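Side-chain contacts in multiheme cytochrome cf (Carboxydothermus ferrireducens DSM 11255, PDB 6QVM), which probably reduces insoluble Fe(III) outside the cell, carrying electrons through eleven c-type hemes while inserted in the S-layer: residues 364-367 with 368-371; 56-59 with 60-63; 603-606 with 607-610. All coordinates share one frame; numbering follows the deposited sequence.

How the contacts relate
The three contacts are one loop turn and two helix starts, all local in sequence, each built round an aspartate and set against a different heme c. Contact 2, first in the chain, supplies covalent thioether links and an axial histidine; contact 1 touches its heme through carbon and backbone carbonyl atoms, contact 3 through side-chain carbons. Contacts 1 and 2 are the near pair, with centres 24 Å and nearest atoms about 15 Å apart. Contacts 2 and 3 lie on opposite sides of the chain's centre, centres 77 Å apart. Each also nears a second heme, about 7, 4 and 6 Å from the side chains of I370, M60 and V609, consistent with closely spaced electron carriers.

Contact 1: residues 364-367 with 368-371; sequences TGDP and TKIL. With HEC (heme c), chain G.
OD1 of D366 is gripped twice by T368: the backbone N donates to it at 3.0 Å and OG1 at 2.8 Å. Both donors come from the same face of the carboxylate, about 50° above its plane. The other oxygen, D366 OD2, forms a salt bridge with K369 NZ at 3.0 Å, again met from above the plane rather than within it. With both oxygens held, rotation of the carboxylate is restricted. NZ gets there because the lysine chain bends at chi2 (-53°) and chi4 (-57°), folding back over the turn, and it also makes a weak bond to T368 OG1. Below this polar cluster, K369 N donates to D366 O at 3.1 Å, an oxygen that H361 ND1 engages as well. P367 O and I370 O approach to 3.2 Å without a proton between them; K374 NZ bonds both, which probably offsets the closeness of the two acceptors.

The flank towards heme c of chain G offers hydrocarbon and two backbone carbonyls, G365 O and L371 O. I370 CG2 packs against ring atom C3A at 3.6 Å, and P367 CB lies 3.9 Å from propionate carbon CBA. T364 OG1 accepts from D366 N in an ST turn. The next turn, D366-K369, with type I backbone angles and a first side chain that bonds T368 N, is an Asx turn superposed on a beta turn at a heme pocket wall.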
ATOM      1  N   THR A 364       6.580  -8.604  17.143  1.00 27.57           N
ATOM      2  CA  THR A 364       6.466 -10.059  17.189  1.00 27.20           C
ATOM      3  C   THR A 364       6.528 -10.738  15.829  1.00 30.09           C
ATOM      4  O   THR A 364       6.792 -11.943  15.788  1.00 33.22           O
ATOM      5  CB  THR A 364       5.158 -10.479  17.873  1.00 28.35           C
ATOM      6  OG1 THR A 364       4.053 -10.059  17.064  1.00 29.43           O
ATOM      7  CG2 THR A 364       5.040  -9.860  19.255  1.00 27.11           C
ATOM      8  N   GLY A 365       6.299 -10.032  14.723  1.00 28.48           N
ATOM      9  CA  GLY A 365       6.165 -10.703  13.440  1.00 27.55           C
ATOM     10  C   GLY A 365       4.942 -11.588  13.349  1.00 32.65           C
ATOM     11  O   GLY A 365       4.917 -12.530  12.549  1.00 36.14           O
ATOM     12  N   ASP A 366       3.921 -11.309  14.159  1.00 31.14           N
ATOM     13  CA  ASP A 366       2.730 -12.143  14.220  1.00 29.48           C
ATOM     14  C   ASP A 366       1.732 -11.654  13.176  1.00 29.60           C
ATOM     15  O   ASP A 366       1.197 -10.544  13.317  1.00 30.27           O
ATOM     16  CB  ASP A 366       2.123 -12.093  15.618  1.00 27.63           C
ATOM     17  CG  ASP A 366       0.952 -13.048  15.801  1.00 40.58           C
ATOM     18  OD1 ASP A 366       0.458 -13.614  14.798  1.00 36.38           O
ATOM     19  OD2 ASP A 366       0.527 -13.227  16.965  1.00 45.47           O
ATOM     20  N   PRO A 367       1.445 -12.433  12.130  1.00 29.33           N
ATOM     21  CA  PRO A 367       0.536 -11.948  11.079  1.00 28.28           C
ATOM     22  C   PRO A 367      -0.898 -11.753  11.542  1.00 32.54           C
ATOM     23  O   PRO A 367      -1.667 -11.077  10.846  1.00 36.15           O
ATOM     24  CB  PRO A 367       0.629 -13.038  10.003  1.00 35.35           C
ATOM     25  CG  PRO A 367       1.068 -14.258  10.729  1.00 27.89           C
ATOM     26  CD  PRO A 367       1.952 -13.787  11.850  1.00 30.48           C
ATOM     27  N   THR A 368      -1.294 -12.338  12.673  1.00 31.99           N
ATOM     28  CA  THR A 368      -2.639 -12.117  13.183  1.00 37.14           C
ATOM     29  C   THR A 368      -2.797 -10.764  13.850  1.00 34.43           C
ATOM     30  O   THR A 368      -3.899 -10.458  14.315  1.00 37.61           O
ATOM     31  CB  THR A 368      -3.032 -13.211  14.178  1.00 36.32           C
ATOM     32  OG1 THR A 368      -2.217 -13.102  15.352  1.00 38.33           O
ATOM     33  CG2 THR A 368      -2.870 -14.593  13.555  1.00 30.50           C
ATOM     34  N   LYS A 369      -1.735  -9.958  13.923  1.00 33.64           N
ATOM     35  CA  LYS A 369      -1.780  -8.649  14.561  1.00 27.02           C
ATOM     36  C   LYS A 369      -1.657  -7.510  13.558  1.00 31.93           C
ATOM     37  O   LYS A 369      -1.406  -6.365  13.957  1.00 32.68           O
ATOM     38  CB  LYS A 369      -0.679  -8.546  15.618  1.00 32.41           C
ATOM     39  CG  LYS A 369      -0.758  -9.618  16.704  1.00 37.72           C
ATOM     40  CD  LYS A 369      -2.139  -9.639  17.339  1.00 42.62           C
ATOM     41  CE  LYS A 369      -2.152 -10.454  18.621  1.00 43.58           C
ATOM     42  NZ  LYS A 369      -1.690 -11.846  18.394  1.00 49.63           N
ATOM     43  N   ILE A 370      -1.828  -7.798  12.268  1.00 31.45           N
ATOM     44  CA  ILE A 370      -1.776  -6.790  11.217  1.00 28.71           C
ATOM     45  C   ILE A 370      -2.820  -7.166  10.172  1.00 29.58           C
ATOM     46  O   ILE A 370      -3.206  -8.332  10.044  1.00 30.52           O
ATOM     47  CB  ILE A 370      -0.353  -6.679  10.609  1.00 26.42           C
ATOM     48  CG1 ILE A 370      -0.173  -5.351   9.869  1.00 21.60           C
ATOM     49  CG2 ILE A 370      -0.069  -7.846   9.687  1.00 26.20           C
ATOM     50  CD1 ILE A 370      -0.010  -4.158  10.785  1.00 17.68           C
ATOM     51  N   LEU A 371      -3.299  -6.165   9.437  1.00 25.73           N
ATOM     52  CA  LEU A 371      -4.327  -6.374   8.426  1.00 21.84           C
ATOM     53  C   LEU A 371      -3.675  -6.813   7.119  1.00 27.93           C
ATOM     54  O   LEU A 371      -2.825  -6.106   6.567  1.00 34.64           O
ATOM     55  CB  LEU A 371      -5.149  -5.106   8.222  1.00 21.78           C
ATOM     56  CG  LEU A 371      -6.066  -4.688   9.376  1.00 32.63           C
ATOM     57  CD1 LEU A 371      -6.858  -3.429   9.020  1.00 19.14           C
ATOM     58  CD2 LEU A 371      -7.011  -5.818   9.764  1.00 19.21           C
TER
HETATM   59 FE   HEC G 703       5.087  -7.503   9.063  1.00 24.11          FE
HETATM   60  CHA HEC G 703       3.542 -10.355   7.923  1.00 25.14           C
HETATM   61  CHB HEC G 703       2.791  -5.590   7.358  1.00 19.20           C
HETATM   62  CHC HEC G 703       6.416  -4.648  10.443  1.00 27.91           C
HETATM   63  CHD HEC G 703       7.749  -9.300  10.274  1.00 25.37           C
HETATM   64  NA  HEC G 703       3.491  -7.888   7.849  1.00 19.53           N
HETATM   65  C1A HEC G 703       3.004  -9.144   7.530  1.00 26.85           C
HETATM   66  C2A HEC G 703       1.837  -8.967   6.688  1.00 24.70           C
HETATM   67  C3A HEC G 703       1.632  -7.654   6.530  1.00 25.30           C
HETATM   68  C4A HEC G 703       2.668  -6.953   7.254  1.00 23.93           C
HETATM   69  CMA HEC G 703       0.494  -7.006   5.712  1.00 20.03           C
HETATM   70  CAA HEC G 703       0.979 -10.108   6.104  1.00 22.72           C
HETATM   71  CBA HEC G 703      -0.063 -10.477   7.160  1.00 32.09           C
HETATM   72  CGA HEC G 703      -0.937 -11.604   6.667  1.00 40.63           C
HETATM   73  O1A HEC G 703      -0.398 -12.616   6.136  1.00 40.77           O
HETATM   74  O2A HEC G 703      -2.182 -11.481   6.815  1.00 37.97           O
HETATM   75  NB  HEC G 703       4.716  -5.479   8.886  1.00 23.91           N
HETATM   76  C1B HEC G 703       3.611  -4.934   8.256  1.00 19.74           C
HETATM   77  C2B HEC G 703       3.470  -3.559   8.710  1.00 21.07           C
HETATM   78  C3B HEC G 703       4.487  -3.294   9.555  1.00 22.37           C
HETATM   79  C4B HEC G 703       5.282  -4.503   9.681  1.00 21.53           C
HETATM   80  CMB HEC G 703       2.369  -2.588   8.223  1.00 20.25           C
HETATM   81  CAB HEC G 703       4.777  -1.968  10.296  1.00 24.14           C
HETATM   82  CBB HEC G 703       3.700  -1.710  11.372  1.00 25.86           C
HETATM   83  NC  HEC G 703       6.773  -7.056  10.124  1.00 20.49           N
HETATM   84  C1C HEC G 703       7.130  -5.811  10.603  1.00 22.64           C
HETATM   85  C2C HEC G 703       8.301  -5.942  11.448  1.00 28.69           C
HETATM   86  C3C HEC G 703       8.725  -7.220  11.347  1.00 27.93           C
HETATM   87  C4C HEC G 703       7.746  -7.945  10.543  1.00 28.49           C
HETATM   88  CMC HEC G 703       9.058  -4.754  12.092  1.00 22.22           C
HETATM   89  CAC HEC G 703       9.991  -7.840  11.997  1.00 32.09           C
HETATM   90  CBC HEC G 703       9.905  -7.764  13.532  1.00 31.83           C
HETATM   91  ND  HEC G 703       5.566  -9.511   9.081  1.00 23.94           N
HETATM   92  C1D HEC G 703       6.721 -10.017   9.680  1.00 25.45           C
HETATM   93  C2D HEC G 703       6.695 -11.454   9.561  1.00 30.95           C
HETATM   94  C3D HEC G 703       5.386 -11.792   8.839  1.00 27.15           C
HETATM   95  C4D HEC G 703       4.750 -10.522   8.571  1.00 25.66           C
HETATM   96  CMD HEC G 703       7.760 -12.436  10.084  1.00 26.87           C
HETATM   97  CAD HEC G 703       4.880 -13.204   8.481  1.00 28.88           C
HETATM   98  CBD HEC G 703       5.585 -13.664   7.213  1.00 32.60           C
HETATM   99  CGD HEC G 703       5.154 -12.773   6.078  1.00 39.03           C
HETATM  100  O1D HEC G 703       3.970 -12.873   5.663  1.00 45.02           O
HETATM  101  O2D HEC G 703       5.987 -11.966   5.594  1.00 42.36           O

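Contact 2: residues 56-59 with 60-63; sequences QMDC and MACH. With HEC (heme c), chain F.
C59 and H63 are the first and last residues of a CXXCH heme-binding motif, wound into a short helix against heme c of chain F. The covalent bonds come from the two cysteines: C59 SG is joined to CAB at 1.8 Å and C62 SG to CAC at 2.0 Å. Their torsions differ, C59 SG lying anti to the carbonyl carbon (chi1 -41°) and C62 SG anti to the backbone N (chi1 -165°), and this directs the two sulfurs to neighbouring pyrrole rings.

Among the hydrogen bonds, C59 O accepts from H63 N at 3.0 Å and from C62 N at 3.1 Å. At the N-cap, D58 OD1 accepts from A61 N at 3.1 Å, approached steeply from above the carboxylate plane, which ties down the amide end of the helix.

Packing against the heme is added by M57, whose CE lies 3.6 Å from CBC; M60 touches a second heme.

Metal coordination completes the motif. H45 is the other axial ligand, and H63 ND1, hydrogen-bonded to M67 O, fixes the turn of the imidazole, whose NE2 binds the iron at 1.9 Å.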
ATOM      1  N   GLN A  56      14.029 -26.899  24.531  1.00 37.33           N
ATOM      2  CA  GLN A  56      15.383 -27.235  24.109  1.00 43.69           C
ATOM      3  C   GLN A  56      15.432 -28.483  23.240  1.00 50.20           C
ATOM      4  O   GLN A  56      16.526 -28.953  22.917  1.00 52.51           O
ATOM      5  CB  GLN A  56      16.294 -27.447  25.321  1.00 44.18           C
ATOM      6  CG  GLN A  56      16.678 -26.205  26.086  1.00 56.92           C
ATOM      7  CD  GLN A  56      17.547 -26.536  27.281  1.00 81.59           C
ATOM      8  OE1 GLN A  56      18.383 -27.438  27.223  1.00 86.26           O
ATOM      9  NE2 GLN A  56      17.338 -25.824  28.381  1.00 92.78           N
ATOM     10  N   MET A  57      14.285 -29.041  22.867  1.00 40.87           N
ATOM     11  CA  MET A  57      14.249 -30.269  22.092  1.00 43.78           C
ATOM     12  C   MET A  57      13.964 -29.956  20.625  1.00 43.63           C
ATOM     13  O   MET A  57      13.752 -28.805  20.236  1.00 41.98           O
ATOM     14  CB  MET A  57      13.214 -31.233  22.675  1.00 40.42           C
ATOM     15  CG  MET A  57      13.638 -31.856  23.997  1.00 45.50           C
ATOM     16  SD  MET A  57      12.306 -32.735  24.835  1.00 59.41           S
ATOM     17  CE  MET A  57      11.805 -33.908  23.576  1.00 65.03           C
ATOM     18  N   ASP A  58      13.983 -30.997  19.797  1.00 46.98           N
ATOM     19  CA  ASP A  58      13.714 -30.861  18.367  1.00 40.88           C
ATOM     20  C   ASP A  58      12.219 -30.627  18.192  1.00 39.92           C
ATOM     21  O   ASP A  58      11.421 -31.558  18.306  1.00 51.27           O
ATOM     22  CB  ASP A  58      14.178 -32.105  17.614  1.00 45.47           C
ATOM     23  CG  ASP A  58      14.107 -31.945  16.098  1.00 45.90           C
ATOM     24  OD1 ASP A  58      13.160 -31.303  15.591  1.00 57.41           O
ATOM     25  OD2 ASP A  58      15.005 -32.470  15.404  1.00 63.94           O
ATOM     26  N   CYS A  59      11.834 -29.377  17.916  1.00 37.69           N
ATOM     27  CA  CYS A  59      10.419 -29.048  17.749  1.00 43.47           C
ATOM     28  C   CYS A  59       9.775 -29.911  16.675  1.00 50.85           C
ATOM     29  O   CYS A  59       8.731 -30.533  16.900  1.00 55.38           O
ATOM     30  CB  CYS A  59      10.254 -27.570  17.394  1.00 31.99           C
ATOM     31  SG  CYS A  59      11.343 -26.462  18.303  1.00 37.90           S
ATOM     32  N   MET A  60      10.397 -29.966  15.499  1.00 73.78           N
ATOM     33  CA  MET A  60       9.767 -30.566  14.334  1.00 85.37           C
ATOM     34  C   MET A  60       9.726 -32.088  14.379  1.00 78.70           C
ATOM     35  O   MET A  60       9.026 -32.679  13.558  1.00101.97           O
ATOM     36  CB  MET A  60      10.475 -30.102  13.057  1.00 76.70           C
ATOM     37  CG  MET A  60      10.568 -28.588  12.926  1.00 84.28           C
ATOM     38  SD  MET A  60       8.969 -27.755  12.884  1.00 81.61           S
ATOM     39  CE  MET A  60       9.038 -26.979  11.270  1.00 78.59           C
ATOM     40  N   ALA A  61      10.457 -32.751  15.269  0.50 54.75           N
ATOM     41  CA  ALA A  61      10.246 -34.185  15.409  0.50 44.68           C
ATOM     42  C   ALA A  61       8.867 -34.454  15.987  0.50 50.75           C
ATOM     43  O   ALA A  61       8.138 -35.334  15.516  0.50 41.92           O
ATOM     44  CB  ALA A  61      11.335 -34.801  16.285  0.50 47.09           C
ATOM     45  N   CYS A  62       8.470 -33.649  16.967  1.00 51.90           N
ATOM     46  CA  CYS A  62       7.324 -33.938  17.810  1.00 43.12           C
ATOM     47  C   CYS A  62       6.091 -33.329  17.154  1.00 45.52           C
ATOM     48  O   CYS A  62       5.018 -33.936  17.162  1.00 41.81           O
ATOM     49  CB  CYS A  62       7.559 -33.371  19.207  1.00 49.39           C
ATOM     50  SG  CYS A  62       6.474 -33.944  20.535  1.00 54.01           S
ATOM     51  N   HIS A  63       6.248 -32.143  16.560  1.00 37.58           N
ATOM     52  CA  HIS A  63       5.154 -31.429  15.918  1.00 42.33           C
ATOM     53  C   HIS A  63       4.974 -31.780  14.445  1.00 44.63           C
ATOM     54  O   HIS A  63       3.927 -31.449  13.879  1.00 55.25           O
ATOM     55  CB  HIS A  63       5.371 -29.920  16.041  1.00 35.58           C
ATOM     56  CG  HIS A  63       5.044 -29.374  17.392  1.00 33.99           C
ATOM     57  ND1 HIS A  63       3.790 -28.907  17.721  1.00 34.46           N
ATOM     58  CD2 HIS A  63       5.808 -29.217  18.498  1.00 33.37           C
ATOM     59  CE1 HIS A  63       3.797 -28.481  18.971  1.00 45.63           C
ATOM     60  NE2 HIS A  63       5.010 -28.659  19.466  1.00 37.06           N
TER
HETATM   61 FE   HEC F 702       5.327 -28.031  21.270  1.00 30.57          FE
HETATM   62  CHA HEC F 702       1.964 -27.277  21.788  1.00 33.59           C
HETATM   63  CHB HEC F 702       5.745 -24.909  19.892  1.00 31.46           C
HETATM   64  CHC HEC F 702       8.688 -28.678  20.789  1.00 34.09           C
HETATM   65  CHD HEC F 702       4.814 -31.278  22.129  1.00 30.28           C
HETATM   66  NA  HEC F 702       4.082 -26.396  20.925  1.00 34.89           N
HETATM   67  C1A HEC F 702       2.723 -26.310  21.155  1.00 39.10           C
HETATM   68  C2A HEC F 702       2.234 -25.041  20.637  1.00 38.66           C
HETATM   69  C3A HEC F 702       3.297 -24.402  20.092  1.00 36.49           C
HETATM   70  C4A HEC F 702       4.465 -25.240  20.277  1.00 33.87           C
HETATM   71  CMA HEC F 702       3.367 -23.024  19.396  1.00 27.25           C
HETATM   72  CAA HEC F 702       0.733 -24.636  20.724  1.00 46.59           C
HETATM   73  CBA HEC F 702       0.454 -23.151  20.977  1.00 70.26           C
HETATM   74  CGA HEC F 702       0.523 -22.830  22.444  1.00 74.46           C
HETATM   75  O1A HEC F 702       1.019 -21.727  22.795  1.00 91.59           O
HETATM   76  O2A HEC F 702       0.088 -23.676  23.263  1.00 81.53           O
HETATM   77  NB  HEC F 702       6.919 -27.009  20.463  1.00 31.94           N
HETATM   78  C1B HEC F 702       6.873 -25.687  20.053  1.00 33.74           C
HETATM   79  C2B HEC F 702       8.230 -25.249  19.805  1.00 37.14           C
HETATM   80  C3B HEC F 702       9.051 -26.291  20.025  1.00 34.02           C
HETATM   81  C4B HEC F 702       8.240 -27.416  20.454  1.00 33.76           C
HETATM   82  CMB HEC F 702       8.617 -23.848  19.287  1.00 34.90           C
HETATM   83  CAB HEC F 702      10.592 -26.322  19.888  1.00 37.14           C
HETATM   84  CBB HEC F 702      11.275 -25.366  20.892  1.00 31.59           C
HETATM   85  NC  HEC F 702       6.513 -29.662  21.387  1.00 31.22           N
HETATM   86  C1C HEC F 702       7.880 -29.731  21.185  1.00 34.09           C
HETATM   87  C2C HEC F 702       8.314 -31.101  21.422  1.00 28.42           C
HETATM   88  C3C HEC F 702       7.258 -31.787  21.927  1.00 30.47           C
HETATM   89  C4C HEC F 702       6.105 -30.908  21.823  1.00 32.41           C
HETATM   90  CMC HEC F 702       9.800 -31.520  21.420  1.00 33.60           C
HETATM   91  CAC HEC F 702       7.089 -33.287  22.316  1.00 38.20           C
HETATM   92  CBC HEC F 702       8.209 -33.905  23.175  1.00 30.71           C
HETATM   93  ND  HEC F 702       3.636 -29.113  21.839  1.00 31.98           N
HETATM   94  C1D HEC F 702       3.712 -30.453  22.214  1.00 28.24           C
HETATM   95  C2D HEC F 702       2.423 -30.861  22.708  1.00 31.25           C
HETATM   96  C3D HEC F 702       1.529 -29.619  22.608  1.00 34.81           C
HETATM   97  C4D HEC F 702       2.367 -28.575  22.057  1.00 34.27           C
HETATM   98  CMD HEC F 702       2.048 -32.261  23.230  1.00 31.46           C
HETATM   99  CAD HEC F 702       0.045 -29.541  23.015  1.00 33.70           C
HETATM  100  CBD HEC F 702      -0.034 -29.367  24.527  1.00 34.30           C
HETATM  101  CGD HEC F 702       0.365 -27.950  24.864  1.00 49.91           C
HETATM  102  O1D HEC F 702      -0.207 -27.006  24.250  1.00 50.08           O
HETATM  103  O2D HEC F 702       1.257 -27.765  25.736  1.00 37.27           O

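Contact 3: residues 603-606 with 607-610; sequences GFDA and NAVK. With HEC (heme c), chain O.
The backbone passes from an extended D605 into the first turn of helix 606-628, where V609 N donates to D605 O at 3.2 Å and K610 N to A606 O at 2.7 Å, both with the i to i+4 spacing of an alpha helix. D605 is the N-cap. Its OD1 accepts from A608 N at 3.0 Å, and the bond is straight: the N-H...O angle is 168°, and the donor approaches almost in line with the side-chain C-O bond. The torsion explains the reach, since chi1 of 57° sets CG between the backbone N and the carbonyl carbon and turns the carboxylate back over the amides of the turn. With an alanine here, A608 N would probably lose its side-chain acceptor and the helix start would be likelier to fray.

F604 contributes the apolar half. Its ring and the V609 side chain cross at about a right angle, with V609 CG2 at 3.5 Å from ring atom CZ. That same CZ lies 3.5 Å from CHB of heme c in chain O, the meso carbon sitting at the ring edge near its plane, while V609 CG1 reaches methyl CMB at 3.6 Å. The phenyl group also stacks with H599, and V609 packs on K565 and P566. Away from the heme, K610 NZ forms a salt bridge with D614.

The chemistry therefore divides by side: a carboxylate satisfies an amide of the helix start and would probably interact favourably with the helix dipole, while the adjoining F604 and V609 present hydrocarbon to the porphyrin rim.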
ATOM      1  N   GLY A 603     -19.584  23.995 -29.620  1.00 56.06           N
ATOM      2  CA  GLY A 603     -20.153  23.709 -30.928  1.00 41.42           C
ATOM      3  C   GLY A 603     -20.492  22.248 -31.148  1.00 47.25           C
ATOM      4  O   GLY A 603     -21.424  21.932 -31.894  1.00 57.91           O
ATOM      5  N   PHE A 604     -19.746  21.343 -30.520  1.00 58.75           N
ATOM      6  CA  PHE A 604     -19.992  19.906 -30.617  1.00 51.76           C
ATOM      7  C   PHE A 604     -20.991  19.524 -29.528  1.00 57.39           C
ATOM      8  O   PHE A 604     -20.650  19.527 -28.339  1.00 56.88           O
ATOM      9  CB  PHE A 604     -18.679  19.141 -30.472  1.00 37.52           C
ATOM     10  CG  PHE A 604     -18.768  17.686 -30.830  1.00 46.48           C
ATOM     11  CD1 PHE A 604     -19.092  17.289 -32.117  1.00 43.64           C
ATOM     12  CD2 PHE A 604     -18.497  16.714 -29.881  1.00 36.76           C
ATOM     13  CE1 PHE A 604     -19.157  15.949 -32.444  1.00 47.13           C
ATOM     14  CE2 PHE A 604     -18.555  15.377 -30.204  1.00 41.90           C
ATOM     15  CZ  PHE A 604     -18.883  14.994 -31.488  1.00 51.26           C
ATOM     16  N   ASP A 605     -22.225  19.205 -29.923  1.00 66.02           N
ATOM     17  CA  ASP A 605     -23.306  19.037 -28.958  1.00 61.61           C
ATOM     18  C   ASP A 605     -23.970  17.672 -29.124  1.00 51.48           C
ATOM     19  O   ASP A 605     -23.621  16.882 -30.008  1.00 50.27           O
ATOM     20  CB  ASP A 605     -24.334  20.173 -29.072  1.00 58.27           C
ATOM     21  CG  ASP A 605     -24.933  20.298 -30.473  1.00 74.76           C
ATOM     22  OD1 ASP A 605     -24.869  19.321 -31.258  1.00 66.19           O
ATOM     23  OD2 ASP A 605     -25.455  21.384 -30.803  1.00 65.85           O
ATOM     24  N   ALA A 606     -24.953  17.414 -28.255  1.00 53.75           N
ATOM     25  CA  ALA A 606     -25.630  16.120 -28.230  1.00 55.32           C
ATOM     26  C   ALA A 606     -26.321  15.817 -29.554  1.00 58.45           C
ATOM     27  O   ALA A 606     -26.379  14.658 -29.976  1.00 52.16           O
ATOM     28  CB  ALA A 606     -26.632  16.074 -27.076  1.00 46.16           C
ATOM     29  N   ASN A 607     -26.865  16.839 -30.217  1.00 53.48           N
ATOM     30  CA  ASN A 607     -27.503  16.623 -31.514  1.00 63.15           C
ATOM     31  C   ASN A 607     -26.510  16.069 -32.529  1.00 64.26           C
ATOM     32  O   ASN A 607     -26.793  15.084 -33.222  1.00 63.24           O
ATOM     33  CB  ASN A 607     -28.114  17.925 -32.020  1.00 66.55           C
ATOM     34  CG  ASN A 607     -29.342  18.342 -31.237  1.00 82.71           C
ATOM     35  OD1 ASN A 607     -30.161  17.511 -30.839  1.00 78.76           O
ATOM     36  ND2 ASN A 607     -29.477  19.641 -31.013  1.00 69.82           N
ATOM     37  N   ALA A 608     -25.333  16.687 -32.624  1.00 54.28           N
ATOM     38  CA  ALA A 608     -24.312  16.205 -33.547  1.00 60.14           C
ATOM     39  C   ALA A 608     -23.923  14.762 -33.242  1.00 56.24           C
ATOM     40  O   ALA A 608     -23.705  13.963 -34.160  1.00 69.91           O
ATOM     41  CB  ALA A 608     -23.089  17.116 -33.496  1.00 53.03           C
ATOM     42  N   VAL A 609     -23.841  14.408 -31.957  1.00 60.18           N
ATOM     43  CA  VAL A 609     -23.455  13.049 -31.586  1.00 57.20           C
ATOM     44  C   VAL A 609     -24.612  12.083 -31.807  1.00 62.82           C
ATOM     45  O   VAL A 609     -24.413  10.952 -32.266  1.00 52.47           O
ATOM     46  CB  VAL A 609     -22.951  13.012 -30.131  1.00 53.26           C
ATOM     47  CG1 VAL A 609     -22.486  11.607 -29.767  1.00 37.52           C
ATOM     48  CG2 VAL A 609     -21.850  14.023 -29.928  1.00 44.00           C
ATOM     49  N   LYS A 610     -25.835  12.505 -31.477  1.00 66.66           N
ATOM     50  CA  LYS A 610     -27.000  11.652 -31.699  1.00 77.47           C
ATOM     51  C   LYS A 610     -27.135  11.270 -33.168  1.00 75.52           C
ATOM     52  O   LYS A 610     -27.519  10.138 -33.490  1.00 65.29           O
ATOM     53  CB  LYS A 610     -28.267  12.351 -31.209  1.00 83.26           C
ATOM     54  CG  LYS A 610     -28.753  11.860 -29.852  1.00 97.79           C
ATOM     55  CD  LYS A 610     -30.148  12.366 -29.536  1.00105.92           C
ATOM     56  CE  LYS A 610     -31.184  11.716 -30.433  1.00105.95           C
ATOM     57  NZ  LYS A 610     -31.094  10.228 -30.363  1.00 85.00           N
TER
HETATM   58 FE   HEC O 711     -14.308  12.495 -32.153  1.00 35.72          FE
HETATM   59  CHA HEC O 711     -14.735  12.799 -35.546  1.00 57.32           C
HETATM   60  CHB HEC O 711     -17.677  11.752 -31.836  1.00 55.22           C
HETATM   61  CHC HEC O 711     -13.946  12.310 -28.731  1.00 46.75           C
HETATM   62  CHD HEC O 711     -11.013  13.527 -32.421  1.00 55.86           C
HETATM   63  NA  HEC O 711     -15.905  12.323 -33.441  1.00 61.97           N
HETATM   64  C1A HEC O 711     -15.852  12.465 -34.814  1.00 56.24           C
HETATM   65  C2A HEC O 711     -17.174  12.206 -35.348  1.00 64.33           C
HETATM   66  C3A HEC O 711     -17.980  11.912 -34.321  1.00 63.30           C
HETATM   67  C4A HEC O 711     -17.203  11.988 -33.103  1.00 58.36           C
HETATM   68  CMA HEC O 711     -19.477  11.562 -34.429  1.00 55.32           C
HETATM   69  CAA HEC O 711     -17.581  12.238 -36.838  1.00 51.38           C
HETATM   70  CBA HEC O 711     -17.012  10.973 -37.476  1.00 64.24           C
HETATM   71  CGA HEC O 711     -17.452  10.833 -38.912  1.00 73.90           C
HETATM   72  O1A HEC O 711     -18.395  11.553 -39.341  1.00 63.68           O
HETATM   73  O2A HEC O 711     -16.857   9.985 -39.629  1.00 65.47           O
HETATM   74  NB  HEC O 711     -15.559  12.085 -30.596  1.00 50.39           N
HETATM   75  C1B HEC O 711     -16.922  11.850 -30.687  1.00 62.22           C
HETATM   76  C2B HEC O 711     -17.444  11.697 -29.348  1.00 59.16           C
HETATM   77  C3B HEC O 711     -16.416  11.851 -28.490  1.00 45.02           C
HETATM   78  C4B HEC O 711     -15.210  12.101 -29.255  1.00 50.09           C
HETATM   79  CMB HEC O 711     -18.932  11.420 -29.019  1.00 58.92           C
HETATM   80  CAB HEC O 711     -16.485  11.788 -26.952  1.00 29.74           C
HETATM   81  CBB HEC O 711     -16.789  10.337 -26.538  1.00 26.75           C
HETATM   82  NC  HEC O 711     -12.787  12.899 -30.823  1.00 51.78           N
HETATM   83  C1C HEC O 711     -12.827  12.660 -29.461  1.00 39.31           C
HETATM   84  C2C HEC O 711     -11.467  12.743 -28.954  1.00 44.49           C
HETATM   85  C3C HEC O 711     -10.677  13.176 -29.959  1.00 42.47           C
HETATM   86  C4C HEC O 711     -11.484  13.224 -31.161  1.00 47.09           C
HETATM   87  CMC HEC O 711     -11.077  12.688 -27.460  1.00 32.69           C
HETATM   88  CAC HEC O 711      -9.160  13.499 -29.931  1.00 30.13           C
HETATM   89  CBC HEC O 711      -8.309  12.251 -29.621  1.00 27.14           C
HETATM   90  ND  HEC O 711     -13.065  13.068 -33.728  1.00 53.85           N
HETATM   91  C1D HEC O 711     -11.737  13.468 -33.592  1.00 57.30           C
HETATM   92  C2D HEC O 711     -11.224  13.814 -34.894  1.00 60.47           C
HETATM   93  C3D HEC O 711     -12.390  13.583 -35.866  1.00 60.33           C
HETATM   94  C4D HEC O 711     -13.489  13.124 -35.054  1.00 62.05           C
HETATM   95  CMD HEC O 711      -9.798  14.307 -35.212  1.00 47.06           C
HETATM   96  CAD HEC O 711     -12.397  13.796 -37.392  1.00 58.56           C
HETATM   97  CBD HEC O 711     -11.575  12.694 -38.054  1.00 70.04           C
HETATM   98  CGD HEC O 711     -11.243  13.087 -39.474  1.00 86.00           C
HETATM   99  O1D HEC O 711     -12.184  13.435 -40.240  1.00 80.88           O
HETATM  100  O2D HEC O 711     -10.036  13.037 -39.845  1.00 78.95           O